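Long-range contacts in 2-dehydropantoate 2-reductase (Porphyromonas gingivalis, PDB 2QYT), which probably catalyses the NADPH-dependent reduction of 2-dehydropantoate (ketopantoate) to (R)-pantoate, the second step from 3-methyl-2-oxobutanoate on the pathway to pantothenate: residues 10-15 with 82-87; 40-45 with 69-74; 62-67 with 155-160. All coordinates share one frame; numbering follows the deposited sequence.

Overall arrangement
Contacts 1 and 2 are neighbours in one parallel sheet of the Rossmann-type domain, their centres about 10 Å apart. Strand 9-14 of contact 1 runs beside strand 38-43 of contact 2, joined by V13 N to S41 O and I43 N to V13 O (2.8 Å each, probable hydrogen bonds), while the ring of F14 packs on I43 and R45. G15 and R45 bring both contacts to the end of the sheet where a sulfate sits, next to a probable dinucleotide-binding glycine turn. Contact 3 belongs to a second, mixed sheet, its centre about 24 Å from that of contact 1 and about 20 Å from that of contact 2; strand 66-69 leads directly into the chain of contact 2.

Contact 1 (10-15 with 82-87). With EDO (1,2-ethanediol), chain H.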
loop_
_atom_site.group_PDB
_atom_site.type_symbol
_atom_site.label_atom_id
_atom_site.label_comp_id
_atom_site.label_asym_id
_atom_site.label_seq_id
_atom_site.Cartn_x
_atom_site.Cartn_y
_atom_site.Cartn_z
ATOM N N LYS A 10 -3.686 10.833 16.999
ATOM C CA LYS A 10 -2.385 11.183 16.447
ATOM C C LYS A 10 -2.085 10.150 15.367
ATOM O O LYS A 10 -2.042 8.934 15.667
ATOM C CB LYS A 10 -1.337 11.114 17.567
ATOM C CG LYS A 10 -1.562 12.153 18.689
ATOM C CD LYS A 10 -0.519 11.935 19.787
ATOM C CE LYS A 10 -0.853 12.705 21.062
ATOM N NZ LYS A 10 0.346 12.780 22.019
ATOM N N ILE A 11 -1.906 10.622 14.120
ATOM C CA ILE A 11 -1.528 9.788 12.999
ATOM C C ILE A 11 -0.204 10.254 12.409
ATOM O O ILE A 11 -0.019 11.448 12.171
ATOM C CB ILE A 11 -2.606 9.886 11.840
ATOM C CG1 ILE A 11 -3.990 9.519 12.358
ATOM C CG2 ILE A 11 -2.256 8.972 10.651
ATOM C CD1 ILE A 11 -4.910 8.976 11.253
ATOM N N ALA A 12 0.710 9.329 12.139
ATOM C CA ALA A 12 1.929 9.651 11.418
ATOM C C ALA A 12 1.961 8.987 10.039
ATOM O O ALA A 12 1.475 7.859 9.864
ATOM C CB ALA A 12 3.096 9.235 12.209
ATOM N N VAL A 13 2.546 9.688 9.069
ATOM C CA VAL A 13 2.747 9.130 7.753
ATOM C C VAL A 13 4.235 9.004 7.527
ATOM O O VAL A 13 4.921 10.005 7.473
ATOM C CB VAL A 13 2.049 9.960 6.626
ATOM C CG1 VAL A 13 2.093 9.197 5.305
ATOM C CG2 VAL A 13 0.612 10.167 6.978
ATOM N N PHE A 14 4.700 7.763 7.354
ATOM C CA PHE A 14 6.103 7.464 7.150
ATOM C C PHE A 14 6.341 7.194 5.660
ATOM O O PHE A 14 5.994 6.135 5.150
ATOM C CB PHE A 14 6.491 6.233 8.002
ATOM C CG PHE A 14 7.979 5.924 7.996
ATOM C CD1 PHE A 14 8.872 6.736 8.682
ATOM C CD2 PHE A 14 8.471 4.814 7.322
ATOM C CE1 PHE A 14 10.216 6.466 8.710
ATOM C CE2 PHE A 14 9.834 4.537 7.314
ATOM C CZ PHE A 14 10.712 5.370 8.024
ATOM N N GLY A 15 6.939 8.166 4.976
ATOM C CA GLY A 15 7.211 8.113 3.539
ATOM C C GLY A 15 6.148 8.989 2.922
ATOM O O GLY A 15 4.967 8.715 3.090
ATOM N N GLY A 82 7.298 11.380 18.320
ATOM C CA GLY A 82 6.845 10.711 19.557
ATOM C C GLY A 82 5.754 9.708 19.234
ATOM O O GLY A 82 5.447 9.454 18.048
ATOM N N THR A 83 5.233 9.046 20.254
ATOM C CA THR A 83 4.299 7.954 19.993
ATOM C C THR A 83 2.987 8.488 19.395
ATOM O O THR A 83 2.581 9.626 19.689
ATOM C CB THR A 83 4.000 7.186 21.281
ATOM O OG1 THR A 83 3.358 8.102 22.147
ATOM C CG2 THR A 83 5.312 6.665 21.963
ATOM N N VAL A 84 2.332 7.682 18.563
ATOM C CA VAL A 84 1.087 8.086 17.893
ATOM C C VAL A 84 0.057 6.946 17.965
ATOM O O VAL A 84 0.357 5.827 18.432
ATOM C CB VAL A 84 1.317 8.471 16.375
ATOM C CG1 VAL A 84 2.291 9.667 16.231
ATOM C CG2 VAL A 84 1.880 7.309 15.620
ATOM N N ASP A 85 -1.154 7.207 17.490
ATOM C CA ASP A 85 -2.163 6.144 17.449
ATOM C C ASP A 85 -2.080 5.224 16.199
ATOM O O ASP A 85 -2.343 4.032 16.307
ATOM C CB ASP A 85 -3.555 6.761 17.673
ATOM C CG ASP A 85 -3.617 7.491 18.998
ATOM O OD1 ASP A 85 -3.458 6.825 20.010
ATOM O OD2 ASP A 85 -3.744 8.722 19.049
ATOM N N TYR A 86 -1.719 5.815 15.062
ATOM C CA TYR A 86 -1.680 5.135 13.750
ATOM C C TYR A 86 -0.446 5.588 13.028
ATOM O O TYR A 86 -0.152 6.763 12.996
ATOM C CB TYR A 86 -2.926 5.439 12.911
ATOM C CG TYR A 86 -4.226 5.143 13.658
ATOM C CD1 TYR A 86 -4.991 6.183 14.248
ATOM C CD2 TYR A 86 -4.688 3.824 13.795
ATOM C CE1 TYR A 86 -6.204 5.889 14.940
ATOM C CE2 TYR A 86 -5.905 3.528 14.515
ATOM C CZ TYR A 86 -6.640 4.555 15.054
ATOM O OH TYR A 86 -7.814 4.226 15.696
ATOM N N ILE A 87 0.316 4.618 12.550
ATOM C CA ILE A 87 1.349 4.867 11.595
ATOM C C ILE A 87 0.920 4.268 10.255
ATOM O O ILE A 87 0.671 3.054 10.133
ATOM C CB ILE A 87 2.692 4.247 12.013
ATOM C CG1 ILE A 87 3.161 4.850 13.342
ATOM C CG2 ILE A 87 3.753 4.413 10.869
ATOM C CD1 ILE A 87 4.300 4.041 14.034
HETATM C C1 EDO H . 2.228 4.561 25.322
HETATM O O1 EDO H . 3.556 4.068 25.009
HETATM C C2 EDO H . 1.818 5.866 24.637
HETATM O O2 EDO H . 2.769 6.887 24.940
HETATM O O HOH W 1 1.899 10.495 22.265
#
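Strand 10-14 and the chain arriving at strand 86-87 are joined chiefly by backbone bonds around K10 and A12. The carbonyl O of K10 is shared by two successive amides at the corner of the chain, D85 N at 2.7 Å and Y86 N at 3.2 Å. One step on, A12 N reaches Y86 O (2.8 Å). I11 pairs with Y86 and A12 with I87 in parallel register, and the CA-H of I11 also points at Y86 O.

Among the side-chain polar contacts, the carboxylate of D85 turns back at the corner of the chain, so that OD2 accepts K10 N (2.9 Å) on its anti lone pair. The extended K10 chain passes T83 and carries NZ outward to a water that in turn donates to T83 O. T83 OG1 shares a hydrogen bond with O2 of a 1,2-ethanediol, probably from the crystallisation liquor.

Apolar contacts lie on both faces. On one, I11 CG1 meets the edge of the Y86 ring at CD1 (4.0 Å); chi1 of -56° sets CG1 beside the backbone N, opposite the carbonyl carbon. On the other, A12 CB rests against both methyls of V84, and F14 CB lies 4.4 Å from I87 CG2.

Helix 172-183 covers the I11-Y86 face through L177 and L180, and Y86 OH bonds to D173 O and R176 NE of that helix. On the A12-I87 face, M106 touches both residues while F14 packs on helix 96-103; strand 38-43 flanks strand 9-14 on its other edge.

Contact 2 (40-45 with 69-74); sequences VSWIAR and ARPTCV. With SO4 (sulfate ion), chain C.
W42 and P71 form the dense centre of this contact. The proline lies over one face of the indole: P71 CB stands 3.5 Å from the centroid of the six-membered ring and only 7° off its normal, a CH-pi contact, while P71 CG packs against W42 CE3. The two side chains cross at about a right angle. With CG beside the backbone N (chi1 -63°), the indole extends across the incoming chain, bringing CH2 at its edge up to A69, with A69 CB 4.1 Å away. V74 CG2 fills in near the ring plane at the other end, 3.8 Å from W42 CB. W42 also touches V13 of strand 9-14, L16 in the loop after it and A28 of helix 18-33.

Backbone pairing fixes this packing. S41 matches C73 and W42 matches V74 in parallel, with W42 N donating to C73 O (2.9 Å). V40 O accepts T72 N at 2.9 Å and, weakly, C73 N.

Toward solvent, at T72 and C73, side-chain packing gives way to polar and backbone contacts. The exposed T72 holds on through its hydroxyl, OG1 accepting V40 N at 3.0 Å, and on the S41-C73 face the meeting is slight: S41 OG lies 3.7 Å from C73 CB. Beyond the paired strands, R45 makes no contact with 69-74; its N instead donates an almost straight bond to O3 of a sulfate (2.7 Å), which L16 N also binds.

Strand 73-75 thus forms the edge of a parallel Rossmann-type sheet, and a sulfate held by amides after its first two strands is consistent with the phosphate-binding region of a dinucleotide site.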
loop_
_atom_site.group_PDB
_atom_site.type_symbol
_atom_site.label_atom_id
_atom_site.label_comp_id
_atom_site.label_asym_id
_atom_site.label_seq_id
_atom_site.Cartn_x
_atom_site.Cartn_y
_atom_site.Cartn_z
ATOM N N VAL A 40 -1.656 15.379 12.733
ATOM C CA VAL A 40 -1.110 14.636 11.617
ATOM C C VAL A 40 0.364 15.015 11.401
ATOM O O VAL A 40 0.695 16.176 11.160
ATOM C CB VAL A 40 -1.982 14.865 10.301
ATOM C CG1 VAL A 40 -1.440 14.099 9.093
ATOM C CG2 VAL A 40 -3.373 14.393 10.533
ATOM N N SER A 41 1.234 14.021 11.493
ATOM C CA SER A 41 2.665 14.228 11.278
ATOM C C SER A 41 3.129 13.466 10.071
ATOM O O SER A 41 2.534 12.450 9.724
ATOM C CB SER A 41 3.429 13.800 12.541
ATOM O OG SER A 41 2.834 14.462 13.673
ATOM N N TRP A 42 4.170 13.994 9.430
ATOM C CA TRP A 42 4.754 13.437 8.223
ATOM C C TRP A 42 6.219 13.222 8.397
ATOM O O TRP A 42 6.915 14.073 8.949
ATOM C CB TRP A 42 4.577 14.403 7.051
ATOM C CG TRP A 42 3.161 14.670 6.678
ATOM C CD1 TRP A 42 2.052 13.928 7.014
ATOM C CD2 TRP A 42 2.685 15.755 5.877
ATOM N NE1 TRP A 42 0.906 14.501 6.472
ATOM C CE2 TRP A 42 1.265 15.632 5.793
ATOM C CE3 TRP A 42 3.306 16.843 5.271
ATOM C CZ2 TRP A 42 0.470 16.549 5.095
ATOM C CZ3 TRP A 42 2.515 17.753 4.586
ATOM C CH2 TRP A 42 1.117 17.600 4.497
ATOM N N ILE A 43 6.712 12.080 7.928
ATOM C CA ILE A 43 8.139 11.868 7.906
ATOM C C ILE A 43 8.567 11.928 6.466
ATOM O O ILE A 43 8.185 11.094 5.705
ATOM C CB ILE A 43 8.552 10.526 8.538
ATOM C CG1 ILE A 43 7.965 10.402 9.966
ATOM C CG2 ILE A 43 10.105 10.286 8.421
ATOM C CD1 ILE A 43 8.496 11.457 11.039
ATOM N N ALA A 44 9.379 12.910 6.109
ATOM C CA ALA A 44 9.801 13.109 4.736
ATOM C C ALA A 44 11.231 13.497 4.861
ATOM O O ALA A 44 11.665 13.825 5.955
ATOM C CB ALA A 44 9.036 14.229 4.106
ATOM N N ARG A 45 11.987 13.463 3.761
ATOM C CA ARG A 45 13.384 13.849 3.854
ATOM C C ARG A 45 13.898 14.643 2.698
ATOM O O ARG A 45 13.202 14.826 1.675
ATOM C CB ARG A 45 14.264 12.625 4.104
ATOM C CG ARG A 45 13.965 11.386 3.260
ATOM C CD ARG A 45 14.515 10.174 4.027
ATOM N NE ARG A 45 13.446 9.357 4.622
ATOM C CZ ARG A 45 13.129 9.255 5.924
ATOM N NH1 ARG A 45 13.811 9.920 6.880
ATOM N NH2 ARG A 45 12.130 8.434 6.275
ATOM N N ALA A 69 -1.841 21.209 1.758
ATOM C CA ALA A 69 -2.217 20.631 3.027
ATOM C C ALA A 69 -1.096 20.958 4.015
ATOM O O ALA A 69 0.095 20.824 3.688
ATOM C CB ALA A 69 -2.353 19.086 2.867
ATOM N N ARG A 70 -1.476 21.430 5.204
ATOM C CA ARG A 70 -0.494 21.808 6.199
ATOM C C ARG A 70 -0.540 20.842 7.371
ATOM O O ARG A 70 -1.563 20.707 8.026
ATOM C CB ARG A 70 -0.738 23.244 6.669
ATOM C CG ARG A 70 -0.801 24.241 5.499
ATOM C CD ARG A 70 -1.262 25.611 5.996
ATOM N NE ARG A 70 -1.310 26.629 4.952
ATOM C CZ ARG A 70 -2.102 26.597 3.876
ATOM N NH1 ARG A 70 -2.928 25.538 3.614
ATOM N NH2 ARG A 70 -2.019 27.618 3.039
ATOM N N PRO A 71 0.593 20.168 7.643
ATOM C CA PRO A 71 0.555 19.158 8.696
ATOM C C PRO A 71 0.768 19.780 10.079
ATOM O O PRO A 71 1.219 20.918 10.192
ATOM C CB PRO A 71 1.766 18.279 8.356
ATOM C CG PRO A 71 2.799 19.282 7.830
ATOM C CD PRO A 71 1.965 20.369 7.104
ATOM N N THR A 72 0.463 19.031 11.133
ATOM C CA THR A 72 0.806 19.451 12.502
ATOM C C THR A 72 2.315 19.464 12.584
ATOM O O THR A 72 2.887 20.346 13.187
ATOM C CB THR A 72 0.253 18.474 13.560
ATOM O OG1 THR A 72 -1.112 18.238 13.237
ATOM C CG2 THR A 72 0.364 19.065 15.056
ATOM N N CYS A 73 2.948 18.460 11.991
ATOM C CA CYS A 73 4.379 18.358 12.150
ATOM C C CYS A 73 4.906 17.654 10.919
ATOM O O CYS A 73 4.273 16.730 10.406
ATOM C CB CYS A 73 4.705 17.609 13.468
ATOM S SG CYS A 73 6.440 17.117 13.669
ATOM N N VAL A 74 6.044 18.137 10.414
ATOM C CA VAL A 74 6.743 17.458 9.327
ATOM C C VAL A 74 8.234 17.508 9.645
ATOM O O VAL A 74 8.766 18.541 10.055
ATOM C CB VAL A 74 6.446 18.047 7.899
ATOM C CG1 VAL A 74 6.969 19.525 7.812
ATOM C CG2 VAL A 74 7.152 17.196 6.806
HETATM S S SO4 C . 10.091 11.173 1.332
HETATM O O1 SO4 C . 8.722 11.477 1.695
HETATM O O2 SO4 C . 10.057 10.798 -0.085
HETATM O O3 SO4 C . 10.965 12.332 1.493
HETATM O O4 SO4 C . 10.524 10.031 2.163
#

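Contact 3 (62-67 with 155-160). With EDO (1,2-ethanediol), chain J.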
loop_
_atom_site.group_PDB
_atom_site.type_symbol
_atom_site.label_atom_id
_atom_site.label_comp_id
_atom_site.label_asym_id
_atom_site.label_seq_id
_atom_site.Cartn_x
_atom_site.Cartn_y
_atom_site.Cartn_z
ATOM N N THR A 62 -4.543 17.279 -8.978
ATOM C CA THR A 62 -5.255 16.160 -9.555
ATOM C C THR A 62 -5.955 16.765 -10.768
ATOM O O THR A 62 -5.806 17.972 -11.030
ATOM C CB THR A 62 -6.269 15.506 -8.527
ATOM O OG1 THR A 62 -7.463 16.267 -8.499
ATOM C CG2 THR A 62 -5.721 15.452 -7.057
ATOM N N PRO A 63 -6.690 15.957 -11.533
ATOM C CA PRO A 63 -7.417 16.622 -12.598
ATOM C C PRO A 63 -8.346 17.786 -12.153
ATOM O O PRO A 63 -8.518 18.774 -12.913
ATOM C CB PRO A 63 -8.216 15.480 -13.285
ATOM C CG PRO A 63 -7.491 14.222 -12.973
ATOM C CD PRO A 63 -6.869 14.491 -11.538
ATOM N N SER A 64 -8.971 17.648 -10.984
ATOM C CA SER A 64 -10.002 18.587 -10.554
ATOM C C SER A 64 -9.611 19.387 -9.337
ATOM O O SER A 64 -10.323 20.318 -8.984
ATOM C CB SER A 64 -11.329 17.851 -10.278
ATOM O OG SER A 64 -11.228 17.023 -9.097
ATOM N N ARG A 65 -8.474 19.073 -8.699
ATOM C CA ARG A 65 -8.084 19.732 -7.456
ATOM C C ARG A 65 -6.662 20.292 -7.481
ATOM O O ARG A 65 -5.799 19.789 -8.171
ATOM C CB ARG A 65 -8.233 18.761 -6.227
ATOM C CG ARG A 65 -9.703 18.384 -5.912
ATOM C CD ARG A 65 -9.771 17.369 -4.800
ATOM N NE ARG A 65 -9.374 16.058 -5.282
ATOM C CZ ARG A 65 -8.902 15.072 -4.521
ATOM N NH1 ARG A 65 -8.569 13.906 -5.085
ATOM N NH2 ARG A 65 -8.797 15.237 -3.215
ATOM N N ASP A 66 -6.412 21.327 -6.696
ATOM C CA ASP A 66 -5.054 21.839 -6.540
ATOM C C ASP A 66 -5.037 22.450 -5.169
ATOM O O ASP A 66 -5.583 23.535 -4.975
ATOM C CB ASP A 66 -4.690 22.891 -7.642
ATOM C CG ASP A 66 -3.232 23.429 -7.514
ATOM O OD1 ASP A 66 -2.568 23.266 -6.444
ATOM O OD2 ASP A 66 -2.735 24.028 -8.485
ATOM N N PHE A 67 -4.408 21.772 -4.218
ATOM C CA PHE A 67 -4.451 22.208 -2.828
ATOM C C PHE A 67 -3.132 22.110 -2.048
ATOM O O PHE A 67 -2.262 21.315 -2.380
ATOM C CB PHE A 67 -5.641 21.574 -2.032
ATOM C CG PHE A 67 -5.567 20.072 -1.878
ATOM C CD1 PHE A 67 -6.153 19.224 -2.826
ATOM C CD2 PHE A 67 -4.925 19.505 -0.790
ATOM C CE1 PHE A 67 -6.053 17.823 -2.691
ATOM C CE2 PHE A 67 -4.848 18.139 -0.611
ATOM C CZ PHE A 67 -5.399 17.273 -1.551
ATOM N N GLU A 155 -2.985 11.236 -11.267
ATOM C CA GLU A 155 -3.362 11.320 -12.633
ATOM C C GLU A 155 -4.856 11.058 -12.763
ATOM O O GLU A 155 -5.432 11.266 -13.809
ATOM C CB GLU A 155 -2.483 10.412 -13.490
ATOM C CG GLU A 155 -2.615 8.989 -13.209
ATOM C CD GLU A 155 -1.782 8.164 -14.181
ATOM O OE1 GLU A 155 -0.522 8.283 -14.132
ATOM O OE2 GLU A 155 -2.402 7.412 -14.963
ATOM N N ALA A 156 -5.479 10.615 -11.674
ATOM C CA ALA A 156 -6.936 10.475 -11.658
ATOM C C ALA A 156 -7.374 10.761 -10.232
ATOM O O ALA A 156 -6.641 10.469 -9.303
ATOM C CB ALA A 156 -7.374 9.097 -12.094
ATOM N N ASP A 157 -8.564 11.321 -10.067
ATOM C CA ASP A 157 -9.098 11.566 -8.732
ATOM C C ASP A 157 -9.446 10.327 -7.891
ATOM O O ASP A 157 -9.282 10.358 -6.664
ATOM C CB ASP A 157 -10.317 12.472 -8.817
ATOM C CG ASP A 157 -9.951 13.897 -8.822
ATOM O OD1 ASP A 157 -9.368 14.385 -7.825
ATOM O OD2 ASP A 157 -10.216 14.527 -9.842
ATOM N N ARG A 158 -9.896 9.271 -8.545
ATOM C CA ARG A 158 -10.330 8.010 -7.925
ATOM C C ARG A 158 -9.262 7.421 -7.014
ATOM O O ARG A 158 -8.089 7.330 -7.440
ATOM C CB ARG A 158 -10.555 6.940 -9.000
ATOM C CG ARG A 158 -11.749 7.088 -9.898
ATOM C CD ARG A 158 -11.738 6.027 -11.010
ATOM N NE ARG A 158 -10.698 6.203 -12.036
ATOM C CZ ARG A 158 -10.702 7.143 -12.979
ATOM N NH1 ARG A 158 -11.678 8.032 -13.046
ATOM N NH2 ARG A 158 -9.707 7.202 -13.856
ATOM N N GLU A 159 -9.669 6.965 -5.829
ATOM C CA GLU A 159 -8.829 6.170 -4.932
ATOM C C GLU A 159 -9.662 5.249 -4.026
ATOM O O GLU A 159 -10.836 5.522 -3.751
ATOM C CB GLU A 159 -7.810 7.016 -4.168
ATOM C CG GLU A 159 -8.333 8.000 -3.094
ATOM C CD GLU A 159 -9.030 7.354 -1.883
ATOM O OE1 GLU A 159 -9.966 7.998 -1.380
ATOM O OE2 GLU A 159 -8.683 6.233 -1.434
ATOM N N LEU A 160 -9.046 4.148 -3.596
ATOM C CA LEU A 160 -9.642 3.160 -2.695
ATOM C C LEU A 160 -8.575 2.826 -1.674
ATOM O O LEU A 160 -7.440 2.694 -2.051
ATOM C CB LEU A 160 -10.059 1.909 -3.478
ATOM C CG LEU A 160 -11.189 2.148 -4.485
ATOM C CD1 LEU A 160 -11.358 0.955 -5.458
ATOM C CD2 LEU A 160 -12.506 2.468 -3.723
HETATM C C1 EDO J . -11.798 10.380 -4.582
HETATM O O1 EDO J . -10.633 11.172 -4.424
HETATM C C2 EDO J . -11.885 9.332 -3.498
HETATM O O2 EDO J . -11.749 8.087 -4.193
#
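An ST turn at T62, extended to an ST motif by R65 N, lies in the loop entering strand 66-69 and presents a cluster of donors to D157, at the corner leading into strand 158-160. T62 OG1 accepts S64 N and R65 N from its own loop and donates to D157 OD1 at 2.8 Å, on the syn side but 32° out of the carboxylate plane. T62 OG1 sits between the backbone N and the carbonyl carbon (chi1 81°), within range of both amides.

OD1 is the more heavily used oxygen. R65 grips it side-on, with NE at 3.0 Å and NH1 at 2.9 Å converging on this one atom, which lies nearly in the guanidinium plane. NE comes nearly in line with the C-O bond and NH1 takes the anti lone pair; the two flat groups are inclined by 37°. Three donors therefore hold OD1 in a salt bridge reinforced by a hydroxyl, which would probably favour the charged carboxylate. S64 OG donates to the other oxygen, OD2, from above the plane (2.8 Å), so both oxygens are tied to the same loop.

P63 adds an apolar flank: its CG rests 3.7 Å from E155 O, and its CD lies 3.8 Å from D157 OD2. Beside the salt bridge a 1,2-ethanediol, probably from the crystallisation liquor, donates from O1 to D157 O at 2.7 Å and exchanges bonds through O2 with the backbone of E159.

R65 NH1 has a further partner in Y22 OH, and E159 OE2 bonds to Y23 OH, tying both segments to helix 18-33. The contact is a surface tie between the beta-hairpin turn joining strands 58-61 and 66-69 and the corner between strands 151-154 and 158-164 of the same mixed sheet.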